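Local structure of DMATS type aromatic prenyltransferase (Micromonospora olivasterospora, 6ZRY) at residues K211-H216 with S275-I280; S261-E266 with R270-S275. The protein probably transfers a dimethylallyl group to the indole ring of tryptophan, at C6, as an aromatic prenyltransferase of the ABBA-barrel fold. All coordinates share one frame; numbering follows the deposited sequence.

Interaction 1. Residues K211-H216 with S275-I280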
loop_
_atom_site.group_PDB
_atom_site.type_symbol
_atom_site.label_atom_id
_atom_site.label_comp_id
_atom_site.label_asym_id
_atom_site.label_seq_id
_atom_site.Cartn_x
_atom_site.Cartn_y
_atom_site.Cartn_z
ATOM N N LYS A 211 8.176 3.231 -7.662
ATOM C CA LYS A 211 7.623 1.903 -7.423
ATOM C C LYS A 211 6.304 1.819 -8.183
ATOM O O LYS A 211 5.414 2.622 -7.890
ATOM C CB LYS A 211 7.515 1.718 -5.921
ATOM C CG LYS A 211 7.515 0.309 -5.439
ATOM C CD LYS A 211 7.918 0.252 -3.961
ATOM C CE LYS A 211 7.217 -0.825 -3.182
ATOM N NZ LYS A 211 7.691 -0.858 -1.769
ATOM N N LEU A 212 6.236 0.947 -9.194
ATOM C CA LEU A 212 5.017 0.730 -9.988
ATOM C C LEU A 212 4.340 -0.545 -9.521
ATOM O O LEU A 212 5.003 -1.585 -9.487
ATOM C CB LEU A 212 5.384 0.653 -11.468
ATOM C CG LEU A 212 4.206 0.550 -12.434
ATOM C CD1 LEU A 212 3.381 1.822 -12.456
ATOM C CD2 LEU A 212 4.688 0.213 -13.830
ATOM N N TYR A 213 3.050 -0.476 -9.262
ATOM C CA TYR A 213 2.257 -1.641 -8.825
ATOM C C TYR A 213 1.333 -2.076 -9.947
ATOM O O TYR A 213 0.624 -1.187 -10.494
ATOM C CB TYR A 213 1.419 -1.292 -7.610
ATOM C CG TYR A 213 2.139 -1.018 -6.317
ATOM C CD1 TYR A 213 2.988 0.071 -6.164
ATOM C CD2 TYR A 213 1.854 -1.771 -5.180
ATOM C CE1 TYR A 213 3.601 0.359 -4.959
ATOM C CE2 TYR A 213 2.458 -1.487 -3.960
ATOM C CZ TYR A 213 3.330 -0.413 -3.852
ATOM O OH TYR A 213 3.921 -0.084 -2.665
ATOM N N LEU A 214 1.335 -3.364 -10.271
ATOM C CA LEU A 214 0.452 -3.997 -11.294
ATOM C C LEU A 214 -0.521 -4.920 -10.567
ATOM O O LEU A 214 -0.050 -5.690 -9.739
ATOM C CB LEU A 214 1.292 -4.830 -12.252
ATOM C CG LEU A 214 1.919 -4.132 -13.439
ATOM C CD1 LEU A 214 2.773 -2.972 -13.010
ATOM C CD2 LEU A 214 2.773 -5.147 -14.235
ATOM N N THR A 215 -1.792 -4.854 -10.893
ATOM C CA THR A 215 -2.816 -5.777 -10.383
ATOM C C THR A 215 -3.039 -6.829 -11.452
ATOM O O THR A 215 -3.334 -6.454 -12.607
ATOM C CB THR A 215 -4.097 -5.045 -9.984
ATOM O OG1 THR A 215 -3.757 -4.063 -8.991
ATOM C CG2 THR A 215 -5.158 -5.983 -9.460
ATOM N N HIS A 216 -2.883 -8.086 -11.079
ATOM C CA HIS A 216 -2.999 -9.259 -11.963
ATOM C C HIS A 216 -4.363 -9.907 -11.734
ATOM O O HIS A 216 -4.466 -10.746 -10.825
ATOM C CB HIS A 216 -1.846 -10.238 -11.691
ATOM C CG HIS A 216 -0.495 -9.656 -11.899
ATOM N ND1 HIS A 216 -0.009 -9.336 -13.162
ATOM C CD2 HIS A 216 0.502 -9.379 -11.035
ATOM C CE1 HIS A 216 1.204 -8.855 -13.053
ATOM N NE2 HIS A 216 1.555 -8.895 -11.775
ATOM N N SER A 275 8.097 -6.787 -5.059
ATOM C CA SER A 275 7.227 -7.294 -3.970
ATOM C C SER A 275 6.000 -7.953 -4.564
ATOM O O SER A 275 5.507 -7.468 -5.560
ATOM C CB SER A 275 6.828 -6.223 -3.013
ATOM O OG SER A 275 7.977 -5.700 -2.382
ATOM N N ILE A 276 5.562 -9.030 -3.954
ATOM C CA ILE A 276 4.281 -9.716 -4.227
ATOM C C ILE A 276 3.367 -9.451 -3.025
ATOM O O ILE A 276 3.844 -9.562 -1.864
ATOM C CB ILE A 276 4.500 -11.222 -4.525
ATOM C CG1 ILE A 276 3.191 -11.955 -4.804
ATOM C CG2 ILE A 276 5.280 -11.939 -3.434
ATOM C CD1 ILE A 276 2.512 -11.566 -6.063
ATOM N N TYR A 277 2.138 -9.060 -3.291
ATOM C CA TYR A 277 1.124 -8.723 -2.277
ATOM C C TYR A 277 -0.022 -9.682 -2.435
ATOM O O TYR A 277 -0.717 -9.657 -3.449
ATOM C CB TYR A 277 0.655 -7.267 -2.397
ATOM C CG TYR A 277 1.758 -6.242 -2.443
ATOM C CD1 TYR A 277 2.470 -6.029 -3.616
ATOM C CD2 TYR A 277 2.083 -5.467 -1.350
ATOM C CE1 TYR A 277 3.506 -5.124 -3.683
ATOM C CE2 TYR A 277 3.100 -4.529 -1.400
ATOM C CZ TYR A 277 3.815 -4.356 -2.575
ATOM O OH TYR A 277 4.825 -3.435 -2.661
ATOM N N VAL A 278 -0.187 -10.573 -1.462
ATOM C CA VAL A 278 -1.316 -11.508 -1.439
ATOM C C VAL A 278 -2.422 -10.898 -0.586
ATOM O O VAL A 278 -2.219 -10.667 0.624
ATOM C CB VAL A 278 -0.899 -12.885 -0.899
ATOM C CG1 VAL A 278 -2.069 -13.841 -0.852
ATOM C CG2 VAL A 278 0.254 -13.474 -1.709
ATOM N N PRO A 279 -3.642 -10.737 -1.145
ATOM C CA PRO A 279 -4.801 -10.267 -0.372
ATOM C C PRO A 279 -5.401 -11.455 0.388
ATOM O O PRO A 279 -6.495 -11.961 0.049
ATOM C CB PRO A 279 -5.703 -9.713 -1.457
ATOM C CG PRO A 279 -5.461 -10.660 -2.621
ATOM C CD PRO A 279 -3.989 -10.975 -2.558
ATOM N N ILE A 280 -4.684 -11.826 1.438
ATOM C CA ILE A 280 -4.891 -13.071 2.224
ATOM C C ILE A 280 -6.310 -13.129 2.760
ATOM O O ILE A 280 -6.843 -14.227 2.841
ATOM C CB ILE A 280 -3.827 -13.185 3.313
ATOM C CG1 ILE A 280 -3.963 -14.522 4.059
ATOM C CG2 ILE A 280 -3.849 -11.998 4.249
ATOM C CD1 ILE A 280 -2.745 -14.940 4.777
HETATM O O HOH W 1 5.336 -1.857 0.150
HETATM O O HOH W 2 7.943 -3.252 -0.943
#
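Tyr213 and Tyr277 meet from strands that are not neighbours: both flank strand 258-265, and even the nearest CA atoms, those of Tyr213 and Ser275, are 9.0 Å apart. A gap of that width is bridged by long side chains. The two tyrosines cross at about a right angle along their lengths, while their ring planes are inclined by 32° with centroids 5.2 Å apart. CE2 of Tyr213 does most of the touching, lying 3.3 Å from Tyr277 OH. Tyr277 swings its CG anti to the carbonyl carbon (chi1 -51°), and its phenol end reaches past Tyr213 to Lys211, whose CE is 3.6 Å from the hydroxyl oxygen. A water in the plane of the Tyr277 ring, at its edge, joins Tyr277 OH to Lys211 NZ, accepting from the ammonium group at 3.2 Å. The phenols have other hydrogen-bond partners, Tyr148 OH for Tyr213 and Ser261 OG for Tyr277, which would limit how far either end can shift. Around this pair, Phe197 on strand 193-201 meets the Tyr213 ring edge-to-face, Tyr277 touches Ser331 of strand 327-333 as well as the bound tryptophan, and helix 236-247 packs on Ile276.

Interaction 2. Residues S261-E266 with R270-S275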
loop_
_atom_site.group_PDB
_atom_site.type_symbol
_atom_site.label_atom_id
_atom_site.label_comp_id
_atom_site.label_asym_id
_atom_site.label_seq_id
_atom_site.Cartn_x
_atom_site.Cartn_y
_atom_site.Cartn_z
ATOM N N SER A 261 4.728 -5.302 -7.289
ATOM C CA SER A 261 5.363 -3.978 -7.425
ATOM C C SER A 261 6.804 -4.131 -7.899
ATOM O O SER A 261 7.444 -5.144 -7.595
ATOM C CB SER A 261 5.248 -3.150 -6.180
ATOM O OG SER A 261 6.110 -3.618 -5.183
ATOM N N TYR A 262 7.209 -3.178 -8.718
ATOM C CA TYR A 262 8.497 -3.108 -9.415
ATOM C C TYR A 262 9.184 -1.829 -9.016
ATOM O O TYR A 262 8.579 -0.771 -9.127
ATOM C CB TYR A 262 8.244 -3.169 -10.927
ATOM C CG TYR A 262 7.584 -4.449 -11.353
ATOM C CD1 TYR A 262 6.200 -4.613 -11.314
ATOM C CD2 TYR A 262 8.359 -5.543 -11.671
ATOM C CE1 TYR A 262 5.605 -5.829 -11.644
ATOM C CE2 TYR A 262 7.790 -6.751 -12.032
ATOM C CZ TYR A 262 6.414 -6.896 -12.034
ATOM O OH TYR A 262 5.901 -8.123 -12.384
ATOM N N THR A 263 10.412 -1.909 -8.571
ATOM C CA THR A 263 11.221 -0.742 -8.218
ATOM C C THR A 263 12.120 -0.399 -9.397
ATOM O O THR A 263 12.955 -1.233 -9.754
ATOM C CB THR A 263 12.010 -0.974 -6.934
ATOM O OG1 THR A 263 11.070 -1.271 -5.910
ATOM C CG2 THR A 263 12.790 0.242 -6.519
ATOM N N PHE A 264 11.913 0.784 -9.970
ATOM C CA PHE A 264 12.674 1.353 -11.109
ATOM C C PHE A 264 13.674 2.351 -10.557
ATOM O O PHE A 264 13.284 3.252 -9.759
ATOM C CB PHE A 264 11.757 2.037 -12.119
ATOM C CG PHE A 264 10.662 1.168 -12.668
ATOM C CD1 PHE A 264 10.907 -0.153 -13.020
ATOM C CD2 PHE A 264 9.380 1.664 -12.847
ATOM C CE1 PHE A 264 9.901 -0.950 -13.560
ATOM C CE2 PHE A 264 8.379 0.858 -13.375
ATOM C CZ PHE A 264 8.641 -0.446 -13.718
ATOM N N THR A 265 14.916 2.214 -10.965
ATOM C CA THR A 265 16.013 3.083 -10.510
ATOM C C THR A 265 16.829 3.568 -11.717
ATOM O O THR A 265 16.827 2.876 -12.769
ATOM C CB THR A 265 16.832 2.345 -9.447
ATOM O OG1 THR A 265 17.637 3.351 -8.844
ATOM C CG2 THR A 265 17.650 1.199 -10.013
ATOM N N GLU A 266 17.487 4.719 -11.551
ATOM C CA GLU A 266 18.345 5.355 -12.579
ATOM C C GLU A 266 19.472 4.418 -13.012
ATOM O O GLU A 266 20.099 3.785 -12.143
ATOM C CB GLU A 266 18.992 6.602 -12.017
ATOM C CG GLU A 266 18.090 7.795 -11.999
ATOM C CD GLU A 266 18.860 9.075 -11.735
ATOM O OE1 GLU A 266 18.380 9.883 -10.960
ATOM O OE2 GLU A 266 19.968 9.227 -12.304
ATOM N N ARG A 270 16.636 -3.248 -15.853
ATOM C CA ARG A 270 15.675 -4.209 -15.231
ATOM C C ARG A 270 15.268 -3.625 -13.874
ATOM O O ARG A 270 16.062 -2.941 -13.228
ATOM C CB ARG A 270 16.276 -5.628 -15.093
ATOM C CG ARG A 270 16.674 -6.317 -16.415
ATOM C CD ARG A 270 15.486 -6.795 -17.267
ATOM N NE ARG A 270 15.916 -7.422 -18.534
ATOM C CZ ARG A 270 16.203 -6.754 -19.675
ATOM N NH1 ARG A 270 16.093 -5.443 -19.731
ATOM N NH2 ARG A 270 16.602 -7.419 -20.763
ATOM N N PRO A 271 14.014 -3.835 -13.409
ATOM C CA PRO A 271 13.650 -3.454 -12.043
ATOM C C PRO A 271 14.642 -4.099 -11.079
ATOM O O PRO A 271 15.083 -5.197 -11.381
ATOM C CB PRO A 271 12.235 -4.007 -11.841
ATOM C CG PRO A 271 11.686 -4.185 -13.272
ATOM C CD PRO A 271 12.900 -4.455 -14.139
ATOM N N VAL A 272 14.951 -3.418 -9.961
ATOM C CA VAL A 272 15.983 -3.838 -8.961
ATOM C C VAL A 272 15.321 -4.334 -7.675
ATOM O O VAL A 272 16.051 -4.689 -6.732
ATOM C CB VAL A 272 16.961 -2.699 -8.673
ATOM C CG1 VAL A 272 17.747 -2.330 -9.928
ATOM C CG2 VAL A 272 16.270 -1.471 -8.086
ATOM N N GLY A 273 14.007 -4.275 -7.599
ATOM C CA GLY A 273 13.246 -4.715 -6.427
ATOM C C GLY A 273 11.913 -5.176 -6.884
ATOM O O GLY A 273 11.417 -4.601 -7.901
ATOM N N TYR A 274 11.386 -6.192 -6.223
ATOM C CA TYR A 274 10.064 -6.776 -6.497
ATOM C C TYR A 274 9.384 -7.080 -5.172
ATOM O O TYR A 274 10.051 -7.629 -4.294
ATOM C CB TYR A 274 10.188 -8.061 -7.302
ATOM C CG TYR A 274 8.864 -8.702 -7.570
ATOM C CD1 TYR A 274 8.029 -8.215 -8.550
ATOM C CD2 TYR A 274 8.434 -9.793 -6.821
ATOM C CE1 TYR A 274 6.795 -8.778 -8.790
ATOM C CE2 TYR A 274 7.210 -10.384 -7.064
ATOM C CZ TYR A 274 6.388 -9.868 -8.036
ATOM O OH TYR A 274 5.179 -10.432 -8.280
ATOM N N SER A 275 8.097 -6.787 -5.059
ATOM C CA SER A 275 7.227 -7.294 -3.970
ATOM C C SER A 275 6.000 -7.953 -4.564
ATOM O O SER A 275 5.507 -7.468 -5.560
ATOM C CB SER A 275 6.828 -6.223 -3.013
ATOM O OG SER A 275 7.977 -5.700 -2.382
HETATM O O HOH W 3 4.249 -9.755 -10.512
HETATM O O HOH W 4 15.386 -0.313 -12.247
#
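Tyr262 and Tyr274 run alongside one another on one face of the sheet, with the edge of Tyr274 turned to the face of Tyr262. It is an edge-to-face pair: the planes stand at 64°, and Tyr274 CD1 sits 3.8 Å above the Tyr262 ring, offset toward its rim. The first torsion of Tyr274, with CG anti to the backbone N (chi1 179°), places that CD1 over the neighbouring ring. A water lies near both phenol oxygens, but its approach to Tyr274 OH is too short to be trusted, and a bridge through it is doubtful. Pro271 continues the row, its CG 3.9 Å from Tyr262 CD2 and 3.7 Å from Phe264 CE1, in the latter case near the ring plane. Without the Tyr262 ring, as with an alanine here, the edge of Tyr274 is likely to lose the face it packs on, with a gap opened beside Pro271.

These residues belong to a beta hairpin of strands 258-265 and 273-278 in the antiparallel barrel. Ser261 and Ser275 form a hydrogen-bonded pair, with Ser261 N 2.9 Å from Ser275 O, and Tyr262 with Tyr274 is the next, non-hydrogen-bonded pair. Toward the turn the ladder becomes irregular: Thr263 N donates to Gly273 O, but Thr263 O receives Val272 N (3.0 Å), while Gly273 N is buried with no partner in the model. Near the turn, the methyl groups of Val272 also approach Thr265, a tentative contact because the threonine adopts two conformers. Packed on the aromatic row, helix 174-182 meets Tyr262 through Leu179 and both Phe264 and Pro271 through Ser175, and helix 221-228 covers Tyr274 with Val224 and Ala228.

In the fold
Interactions 1 and 2 share Ser275, and their centres are 13 Å apart. Strand 258-265, one arm of the hairpin in interaction 2, lies between the two strands of interaction 1 and is tied to both by probable hydrogen bonds: Leu212 O is 2.8 Å from Tyr262 N, and Ser261 OG is 2.8 Å from Tyr277 OH. Ser261 thus ties the middle strand to Tyr277 on the other arm, while its side chain also touches Lys211 and Tyr213. The side chain of Tyr277 comes within about 4 Å of the bound tryptophan, probably the substrate, and that of Ser261 within about 8 Å. This is consistent with interaction 1 facing the barrel interior, whereas the aromatic row of interaction 2 packs against the surrounding helices.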